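Ectonucleotide pyrophosphatase/phosphodiesterase family member 5 (Mus musculus, PDB 5VEO) probably hydrolyses nucleotide phosphodiester bonds at a zinc-containing active site as a cell-surface ectoenzyme of restricted substrate range, and binds AMP. Local coordinates at residues T107-T112 and I166-L171; G117-A122 and F136-L141; L213-N218 and L339-A344. The protein carries 1 engineered substitution. One frame throughout, in Å; residues are numbered along the deposited sequence.

Contact 1: residues T107-T112 and I166-L171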
loop_
_atom_site.group_PDB
_atom_site.type_symbol
_atom_site.label_atom_id
_atom_site.label_comp_id
_atom_site.label_asym_id
_atom_site.label_seq_id
_atom_site.Cartn_x
_atom_site.Cartn_y
_atom_site.Cartn_z
ATOM N N THR A 107 3.484 14.107 6.943
ATOM C CA THR A 107 4.928 14.168 6.729
ATOM C C THR A 107 5.491 12.754 6.764
ATOM O O THR A 107 5.459 12.112 7.834
ATOM C CB THR A 107 5.591 15.037 7.794
ATOM O OG1 THR A 107 5.108 16.378 7.670
ATOM C CG2 THR A 107 7.110 15.020 7.636
ATOM N N PRO A 108 6.021 12.234 5.654
ATOM C CA PRO A 108 6.561 10.868 5.670
ATOM C C PRO A 108 7.845 10.780 6.477
ATOM O O PRO A 108 8.586 11.756 6.648
ATOM C CB PRO A 108 6.811 10.565 4.190
ATOM C CG PRO A 108 7.074 11.926 3.588
ATOM C CD PRO A 108 6.148 12.853 4.322
ATOM N N ILE A 109 8.117 9.560 6.944
ATOM C CA ILE A 109 9.181 9.339 7.911
ATOM C C ILE A 109 10.563 9.728 7.372
ATOM O O ILE A 109 11.453 10.069 8.152
ATOM C CB ILE A 109 9.144 7.878 8.390
ATOM C CG1 ILE A 109 10.036 7.740 9.624
ATOM C CG2 ILE A 109 9.548 6.913 7.279
ATOM C CD1 ILE A 109 9.980 6.378 10.262
ATOM N N TRP A 110 10.792 9.679 6.063
ATOM C CA TRP A 110 12.131 10.057 5.601
ATOM C C TRP A 110 12.445 11.524 5.900
ATOM O O TRP A 110 13.608 11.868 6.172
ATOM C CB TRP A 110 12.311 9.743 4.115
ATOM C CG TRP A 110 11.304 10.238 3.147
ATOM C CD1 TRP A 110 11.260 11.475 2.564
ATOM C CD2 TRP A 110 10.231 9.486 2.562
ATOM N NE1 TRP A 110 10.221 11.547 1.669
ATOM C CE2 TRP A 110 9.560 10.345 1.660
ATOM C CE3 TRP A 110 9.760 8.186 2.726
ATOM C CZ2 TRP A 110 8.468 9.928 0.913
ATOM C CZ3 TRP A 110 8.660 7.784 1.993
ATOM C CH2 TRP A 110 8.028 8.640 1.105
ATOM N N ILE A 111 11.432 12.391 5.897
ATOM C CA ILE A 111 11.664 13.793 6.240
ATOM C C ILE A 111 12.011 13.924 7.715
ATOM O O ILE A 111 12.964 14.619 8.081
ATOM C CB ILE A 111 10.442 14.648 5.864
ATOM C CG1 ILE A 111 10.286 14.622 4.348
ATOM C CG2 ILE A 111 10.571 16.089 6.387
ATOM C CD1 ILE A 111 9.139 15.449 3.831
ATOM N N THR A 112 11.259 13.240 8.583
ATOM C CA THR A 112 11.549 13.260 10.014
ATOM C C THR A 112 12.944 12.718 10.298
ATOM O O THR A 112 13.705 13.303 11.082
ATOM C CB THR A 112 10.480 12.455 10.755
ATOM O OG1 THR A 112 9.200 13.050 10.506
ATOM C CG2 THR A 112 10.732 12.411 12.251
ATOM N N ILE A 166 22.957 5.933 4.305
ATOM C CA ILE A 166 21.606 5.986 4.838
ATOM C C ILE A 166 21.480 5.051 6.027
ATOM O O ILE A 166 22.169 4.022 6.138
ATOM C CB ILE A 166 20.553 5.639 3.758
ATOM C CG1 ILE A 166 20.696 4.185 3.273
ATOM C CG2 ILE A 166 20.650 6.627 2.606
ATOM C CD1 ILE A 166 19.539 3.698 2.359
ATOM N N ASN A 167 20.591 5.422 6.932
ATOM C CA ASN A 167 20.142 4.509 7.970
ATOM C C ASN A 167 18.787 3.908 7.659
ATOM O O ASN A 167 18.374 2.991 8.367
ATOM C CB ASN A 167 20.036 5.199 9.332
ATOM C CG ASN A 167 19.009 6.311 9.351
ATOM O OD1 ASN A 167 18.632 6.825 8.321
ATOM N ND2 ASN A 167 18.562 6.691 10.539
ATOM N N LEU A 168 18.086 4.434 6.653
ATOM C CA LEU A 168 16.693 4.069 6.383
ATOM C C LEU A 168 16.522 3.972 4.878
ATOM O O LEU A 168 16.731 4.959 4.154
ATOM C CB LEU A 168 15.736 5.105 6.963
ATOM C CG LEU A 168 14.278 4.987 6.550
ATOM C CD1 LEU A 168 13.739 3.655 7.056
ATOM C CD2 LEU A 168 13.501 6.146 7.105
ATOM N N GLY A 169 16.185 2.781 4.405
ATOM C CA GLY A 169 15.968 2.542 2.992
ATOM C C GLY A 169 14.581 1.979 2.713
ATOM O O GLY A 169 13.992 1.287 3.549
ATOM N N PHE A 170 14.071 2.299 1.521
ATOM C CA PHE A 170 12.778 1.827 1.030
ATOM C C PHE A 170 12.977 1.237 -0.354
ATOM O O PHE A 170 13.536 1.899 -1.232
ATOM C CB PHE A 170 11.747 2.956 0.953
ATOM C CG PHE A 170 11.372 3.497 2.281
ATOM C CD1 PHE A 170 10.369 2.883 3.024
ATOM C CD2 PHE A 170 12.035 4.590 2.820
ATOM C CE1 PHE A 170 10.018 3.353 4.271
ATOM C CE2 PHE A 170 11.682 5.073 4.074
ATOM C CZ PHE A 170 10.680 4.446 4.805
ATOM N N LEU A 171 12.512 0.009 -0.551
ATOM C CA LEU A 171 12.657 -0.719 -1.805
ATOM C C LEU A 171 11.290 -1.235 -2.216
ATOM O O LEU A 171 10.587 -1.825 -1.397
ATOM C CB LEU A 171 13.647 -1.877 -1.642
ATOM C CG LEU A 171 13.811 -2.885 -2.764
ATOM C CD1 LEU A 171 14.340 -2.207 -4.016
ATOM C CD2 LEU A 171 14.721 -4.053 -2.349
#

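Contact 2: residues G117-A122 and F136-L141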
loop_
_atom_site.group_PDB
_atom_site.type_symbol
_atom_site.label_atom_id
_atom_site.label_comp_id
_atom_site.label_asym_id
_atom_site.label_seq_id
_atom_site.Cartn_x
_atom_site.Cartn_y
_atom_site.Cartn_z
ATOM N N GLY A 117 19.006 14.516 11.303
ATOM C CA GLY A 117 20.389 14.450 10.881
ATOM C C GLY A 117 20.810 13.193 10.156
ATOM O O GLY A 117 22.005 13.032 9.883
ATOM N N HIS A 118 19.870 12.304 9.824
ATOM C CA HIS A 118 20.181 11.067 9.127
ATOM C C HIS A 118 19.879 11.221 7.633
ATOM O O HIS A 118 19.372 12.249 7.174
ATOM C CB HIS A 118 19.383 9.894 9.723
ATOM C CG HIS A 118 19.453 9.804 11.218
ATOM N ND1 HIS A 118 20.590 9.407 11.887
ATOM C CD2 HIS A 118 18.522 10.044 12.172
ATOM C CE1 HIS A 118 20.361 9.414 13.188
ATOM N NE2 HIS A 118 19.113 9.799 13.389
ATOM N N ALA A 119 20.229 10.192 6.870
ATOM C CA ALA A 119 19.988 10.150 5.432
ATOM C C ALA A 119 19.061 8.984 5.126
ATOM O O ALA A 119 19.211 7.920 5.709
ATOM C CB ALA A 119 21.292 9.977 4.646
ATOM N N SER A 120 18.126 9.193 4.208
ATOM C CA SER A 120 17.197 8.153 3.765
ATOM C C SER A 120 17.421 7.882 2.288
ATOM O O SER A 120 17.850 8.766 1.544
ATOM C CB SER A 120 15.737 8.568 3.946
ATOM O OG SER A 120 15.477 9.205 5.177
ATOM N N GLY A 121 17.070 6.666 1.855
ATOM C CA GLY A 121 17.157 6.303 0.458
ATOM C C GLY A 121 15.921 5.554 0.004
ATOM O O GLY A 121 15.369 4.771 0.777
ATOM N N ALA A 122 15.492 5.789 -1.227
ATOM C CA ALA A 122 14.277 5.169 -1.744
ATOM C C ALA A 122 14.483 4.750 -3.185
ATOM O O ALA A 122 14.927 5.549 -4.021
ATOM C CB ALA A 122 13.090 6.116 -1.647
ATOM N N PHE A 136 12.866 15.899 -0.369
ATOM C CA PHE A 136 12.944 14.558 -0.926
ATOM C C PHE A 136 13.720 13.685 0.047
ATOM O O PHE A 136 14.431 14.199 0.922
ATOM C CB PHE A 136 13.686 14.545 -2.274
ATOM C CG PHE A 136 12.972 15.244 -3.398
ATOM C CD1 PHE A 136 12.045 14.574 -4.184
ATOM C CD2 PHE A 136 13.268 16.554 -3.699
ATOM C CE1 PHE A 136 11.410 15.218 -5.234
ATOM C CE2 PHE A 136 12.635 17.205 -4.743
ATOM C CZ PHE A 136 11.709 16.542 -5.507
ATOM N N PRO A 137 13.642 12.361 -0.093
ATOM C CA PRO A 137 14.666 11.507 0.518
ATOM C C PRO A 137 16.055 11.955 0.071
ATOM O O PRO A 137 16.241 12.433 -1.049
ATOM C CB PRO A 137 14.325 10.107 -0.009
ATOM C CG PRO A 137 12.885 10.201 -0.468
ATOM C CD PRO A 137 12.792 11.600 -1.024
ATOM N N THR A 138 17.034 11.781 0.958
ATOM C CA THR A 138 18.417 12.154 0.637
ATOM C C THR A 138 18.850 11.588 -0.705
ATOM O O THR A 138 19.468 12.286 -1.523
ATOM C CB THR A 138 19.356 11.653 1.722
ATOM O OG1 THR A 138 18.832 12.021 2.998
ATOM C CG2 THR A 138 20.779 12.235 1.517
ATOM N N TYR A 139 18.525 10.309 -0.945
ATOM C CA TYR A 139 18.757 9.635 -2.209
ATOM C C TYR A 139 17.452 9.027 -2.688
ATOM O O TYR A 139 16.741 8.392 -1.900
ATOM C CB TYR A 139 19.785 8.505 -2.091
ATOM C CG TYR A 139 21.120 8.847 -1.430
ATOM C CD1 TYR A 139 22.150 9.395 -2.167
ATOM C CD2 TYR A 139 21.351 8.576 -0.090
ATOM C CE1 TYR A 139 23.365 9.684 -1.592
ATOM C CE2 TYR A 139 22.581 8.865 0.508
ATOM C CZ TYR A 139 23.579 9.415 -0.258
ATOM O OH TYR A 139 24.808 9.706 0.319
ATOM N N TYR A 140 17.159 9.167 -3.977
ATOM C CA TYR A 140 15.966 8.526 -4.524
ATOM C C TYR A 140 16.122 8.344 -6.025
ATOM O O TYR A 140 16.927 9.020 -6.683
ATOM C CB TYR A 140 14.693 9.329 -4.212
ATOM C CG TYR A 140 14.600 10.638 -4.944
ATOM C CD1 TYR A 140 13.965 10.725 -6.172
ATOM C CD2 TYR A 140 15.148 11.797 -4.406
ATOM C CE1 TYR A 140 13.889 11.942 -6.863
ATOM C CE2 TYR A 140 15.085 13.016 -5.092
ATOM C CZ TYR A 140 14.446 13.078 -6.310
ATOM O OH TYR A 140 14.384 14.282 -6.986
ATOM N N LEU A 141 15.338 7.445 -6.553
ATOM C CA LEU A 141 15.244 7.218 -7.990
ATOM C C LEU A 141 13.948 7.795 -8.546
ATOM O O LEU A 141 12.874 7.543 -7.988
ATOM C CB LEU A 141 15.305 5.726 -8.309
ATOM C CG LEU A 141 16.455 4.914 -7.691
ATOM C CD1 LEU A 141 16.379 3.439 -8.100
ATOM C CD2 LEU A 141 17.818 5.516 -8.055
HETATM O O HOH W 1 12.273 6.268 -5.795
#

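Contact 3: residues L213-N218 and L339-A344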
loop_
_atom_site.group_PDB
_atom_site.type_symbol
_atom_site.label_atom_id
_atom_site.label_comp_id
_atom_site.label_asym_id
_atom_site.label_seq_id
_atom_site.Cartn_x
_atom_site.Cartn_y
_atom_site.Cartn_z
ATOM N N LEU A 213 26.039 -6.263 5.526
ATOM C CA LEU A 213 24.907 -5.562 6.101
ATOM C C LEU A 213 23.869 -6.493 6.709
ATOM O O LEU A 213 23.026 -6.025 7.479
ATOM C CB LEU A 213 24.182 -4.728 5.033
ATOM C CG LEU A 213 24.971 -3.583 4.379
ATOM C CD1 LEU A 213 24.204 -3.085 3.174
ATOM C CD2 LEU A 213 25.125 -2.487 5.379
ATOM N N TRP A 214 23.921 -7.787 6.398
ATOM C CA TRP A 214 22.848 -8.703 6.783
ATOM C C TRP A 214 22.603 -8.696 8.289
ATOM O O TRP A 214 21.456 -8.732 8.738
ATOM C CB TRP A 214 23.187 -10.110 6.295
ATOM C CG TRP A 214 22.237 -11.162 6.748
ATOM C CD1 TRP A 214 22.501 -12.190 7.609
ATOM C CD2 TRP A 214 20.861 -11.302 6.359
ATOM N NE1 TRP A 214 21.369 -12.965 7.782
ATOM C CE2 TRP A 214 20.353 -12.439 7.023
ATOM C CE3 TRP A 214 20.011 -10.570 5.519
ATOM C CZ2 TRP A 214 19.023 -12.863 6.874
ATOM C CZ3 TRP A 214 18.691 -10.993 5.370
ATOM C CH2 TRP A 214 18.212 -12.126 6.047
ATOM N N ASN A 215 23.651 -8.687 9.100
ATOM C CA ASN A 215 23.403 -8.706 10.530
ATOM C C ASN A 215 23.462 -7.334 11.196
ATOM O O ASN A 215 23.480 -7.265 12.425
ATOM C CB ASN A 215 24.364 -9.709 11.192
ATOM C CG ASN A 215 23.877 -11.134 10.998
ATOM O OD1 ASN A 215 22.710 -11.453 11.319
ATOM N ND2 ASN A 215 24.711 -11.977 10.400
ATOM N N ASN A 216 23.438 -6.228 10.441
ATOM C CA ASN A 216 23.288 -4.920 11.073
ATOM C C ASN A 216 22.245 -4.033 10.418
ATOM O O ASN A 216 22.186 -2.835 10.737
ATOM C CB ASN A 216 24.615 -4.146 11.127
ATOM C CG ASN A 216 25.392 -4.229 9.858
ATOM O OD1 ASN A 216 25.345 -3.328 9.022
ATOM N ND2 ASN A 216 26.120 -5.320 9.698
ATOM N N VAL A 217 21.455 -4.559 9.488
ATOM C CA VAL A 217 20.293 -3.862 8.951
ATOM C C VAL A 217 19.079 -4.650 9.391
ATOM O O VAL A 217 19.085 -5.874 9.293
ATOM C CB VAL A 217 20.339 -3.774 7.419
ATOM C CG1 VAL A 217 18.987 -3.286 6.864
ATOM C CG2 VAL A 217 21.492 -2.877 6.972
ATOM N N ASN A 218 18.066 -3.962 9.898
ATOM C CA ASN A 218 16.773 -4.587 10.178
ATOM C C ASN A 218 15.975 -4.574 8.880
ATOM O O ASN A 218 15.564 -3.503 8.418
ATOM C CB ASN A 218 16.053 -3.838 11.288
ATOM C CG ASN A 218 16.791 -3.942 12.615
ATOM O OD1 ASN A 218 16.795 -4.992 13.240
ATOM N ND2 ASN A 218 17.464 -2.866 13.011
ATOM N N LEU A 339 7.038 -9.802 7.505
ATOM C CA LEU A 339 8.087 -10.565 8.160
ATOM C C LEU A 339 9.318 -9.681 8.273
ATOM O O LEU A 339 9.437 -8.680 7.576
ATOM C CB LEU A 339 8.377 -11.878 7.422
ATOM C CG LEU A 339 8.925 -11.975 6.013
ATOM C CD1 LEU A 339 9.393 -13.418 5.726
ATOM C CD2 LEU A 339 7.876 -11.539 4.979
ATOM N N ALA A 340 10.231 -10.043 9.167
ATOM C CA ALA A 340 11.398 -9.186 9.344
ATOM C C ALA A 340 12.548 -9.967 9.958
ATOM O O ALA A 340 12.356 -10.993 10.618
ATOM C CB ALA A 340 11.061 -7.982 10.214
ATOM N N HIS A 341 13.756 -9.445 9.732
ATOM C CA HIS A 341 14.984 -10.033 10.251
ATOM C C HIS A 341 15.953 -8.919 10.583
ATOM O O HIS A 341 16.096 -7.983 9.805
ATOM C CB HIS A 341 15.649 -10.953 9.230
ATOM C CG HIS A 341 17.060 -11.303 9.582
ATOM N ND1 HIS A 341 18.128 -10.498 9.248
ATOM C CD2 HIS A 341 17.575 -12.358 10.257
ATOM C CE1 HIS A 341 19.244 -11.044 9.706
ATOM N NE2 HIS A 341 18.935 -12.170 10.324
ATOM N N GLY A 342 16.626 -9.027 11.728
ATOM C CA GLY A 342 17.719 -8.129 12.001
ATOM C C GLY A 342 18.087 -8.128 13.459
ATOM O O GLY A 342 17.480 -8.808 14.297
ATOM N N PRO A 343 19.094 -7.324 13.794
ATOM C CA PRO A 343 19.599 -7.334 15.172
ATOM C C PRO A 343 18.572 -6.881 16.193
ATOM O O PRO A 343 18.635 -7.310 17.352
ATOM C CB PRO A 343 20.812 -6.394 15.102
ATOM C CG PRO A 343 20.616 -5.584 13.879
ATOM C CD PRO A 343 19.854 -6.427 12.909
ATOM N N ALA A 344 17.604 -6.060 15.800
ATOM C CA ALA A 344 16.567 -5.605 16.714
ATOM C C ALA A 344 15.389 -6.568 16.834
ATOM O O ALA A 344 14.539 -6.370 17.712
ATOM C CB ALA A 344 16.035 -4.240 16.271
HETATM O O HOH W 2 18.874 -8.174 7.903
#

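Contact 1: residues T107-T112 and I166-L171
Trp110 turns the edge of its six-membered ring onto the face of Phe170 in a T-shaped stack, the centroids 5.7 Å apart and the planes at 73°. The closest atoms of the pair are Trp110 CE3 and Phe170 CE2, at 3.9 Å. The indole reaches the strand because its CG lies between the backbone N and the carbonyl carbon (chi1 52°), and Pro108 CB rests 3.6 Å above one of its faces, toward the rim. Pro108 is also the N-cap residue of helix 109-115. This helix packs by its first turn against strand 168-173 of the central mixed sheet, an arrangement that belongs to the alpha/beta core of the alkaline phosphatase superfamily. Leu168 and Phe170, alternate residues of the strand, both project toward the helix. Ile109 meets the two of them with a single methyl: its CG2 touches Phe170 CZ at the ring edge, 3.7 Å away, and Leu168 CD2 at 4.0 Å. With CG1 anti to the backbone N (chi1 -167°), CG2 lies between that N and the carbonyl carbon, which points the methyl at the strand. Helix 359-366, through Leu363 among others, packs on this isoleucine. Val66 of helix 58-67 touches both Ile109 and Phe170.

Contact 2: residues G117-A122 and F136-L141
Gly121 pairs with Tyr139, and Ala122 with Tyr140, in parallel register. The pairing adds the short strand 139-140 as an outermost strand of the central mixed sheet, part of the alpha/beta core of the alkaline phosphatase superfamily. Tyr139 brackets Gly121: its N donates to Ser120 O (3.0 Å), and its O accepts from Ala122 N (3.0 Å), a donor tilted 29° from the carbonyl plane. One residue before the strand, a side chain continues the pattern. Thr138 OG1 accepts the N-H of Ser120 at 3.2 Å, with an angle of 155° at the hydrogen, much as a backbone carbonyl would in a longer strand. The hydroxyl of Ser120 is engaged elsewhere, with Gln114.

The side chain of Tyr139 reaches back past Ser120 toward Ala119. Its CB starts near the carbonyl of Ser120, and CG stands beside the backbone N (chi1 -51°). CD2 then passes Ser120 O at 3.9 Å, and further out CE2 comes within 4.5 Å of Ala119 CB, a loose apolar touch. The methyl CG2 of Thr138 lies over the rim of one ring face, and Trp159 of helix 149-160 stacks on the ring. At the tip, OH is hydrogen-bonded to the carbonyl O of Asp164, which with the Trp159 stack holds the ring at both face and tip.

Ala122 projects from the other face of the sheet, where its CB meets Pro137 CG at 4.3 Å and the CB of Tyr140. The Tyr140 ring leads away from this pairing, and its OH sits 3.5 Å above the centre of the Phe136 ring. One residue past Tyr140, Leu141 N donates to Ala122 O, 3.2 Å away.

Contact 3: residues L213-N218 and L339-A344
Trp214 and His341 lie face on face in an offset stack, their planes only 11° apart and the centroids of the six-membered ring and the imidazole separated by 3.9 Å. This is the tight part of the contact: His341 CE1 sits 3.2 Å from Trp214 CE2, and Trp214 CZ2 lies over the middle of the imidazole. With CG anti to the backbone N (chi1 174°), the indole is carried over one face of that ring. Water 2 lies at the imidazole edge, in its plane, within hydrogen-bonding distance of His341 ND1 (2.8 Å), Val217 O (2.7 Å) and Trp214 O. Replacing Trp214 by alanine removes the stacking surface, which is likely to leave this imidazole face uncovered and His341 freer to turn. Lys209, from helix 190-210, makes a cation-pi contact with the same indole.

At the second close point, Asn218 OD1 accepts the N-H of Ala344 at 2.9 Å, in the carbonyl plane and on a lone pair. Gly342 passes beside that oxygen, where a side chain would clash with it, while Asn218 ND2 is bonded to Gln14 and to the carbonyl of Lys15. On the solvent side, exposed Pro343 lies along the loop in van der Waals contact, its CG 3.6 Å from Asn215 O.

The loop from helix 190-210 into strand 218-222 of the central sheet, with the strand's first residue Asn218, thus meets 339-344 without backbone-to-backbone hydrogen bonds; the antiparallel pairing with strand 338-341 begins at Leu219 with His341. Gripped by indole at one face and water at its edge, the imidazole probably depends on both for its orientation.

All three contacts reach the same central mixed sheet. Contacts 1 and 2 are immediate neighbours, their centres 6 Å apart: helix 109-115 leads into strand 120-123, which pairs with strand 168-173 through probable hydrogen bonds such as Gly121 N to Leu168 O (2.9 Å). Along the chain, both segments of contact 2 fall between those of contact 1, so helix packing and sheet edge are built from one continuous region. Contact 3 comes later, its centre about 16 Å from that of contact 1, across strand 16-21, where strands 218-222 and 338-341 run antiparallel. Together they join helix, edge strand and helix-to-strand loop to one sheet; zinc ligands such as Asp22, Asp224 and His225 are other residues.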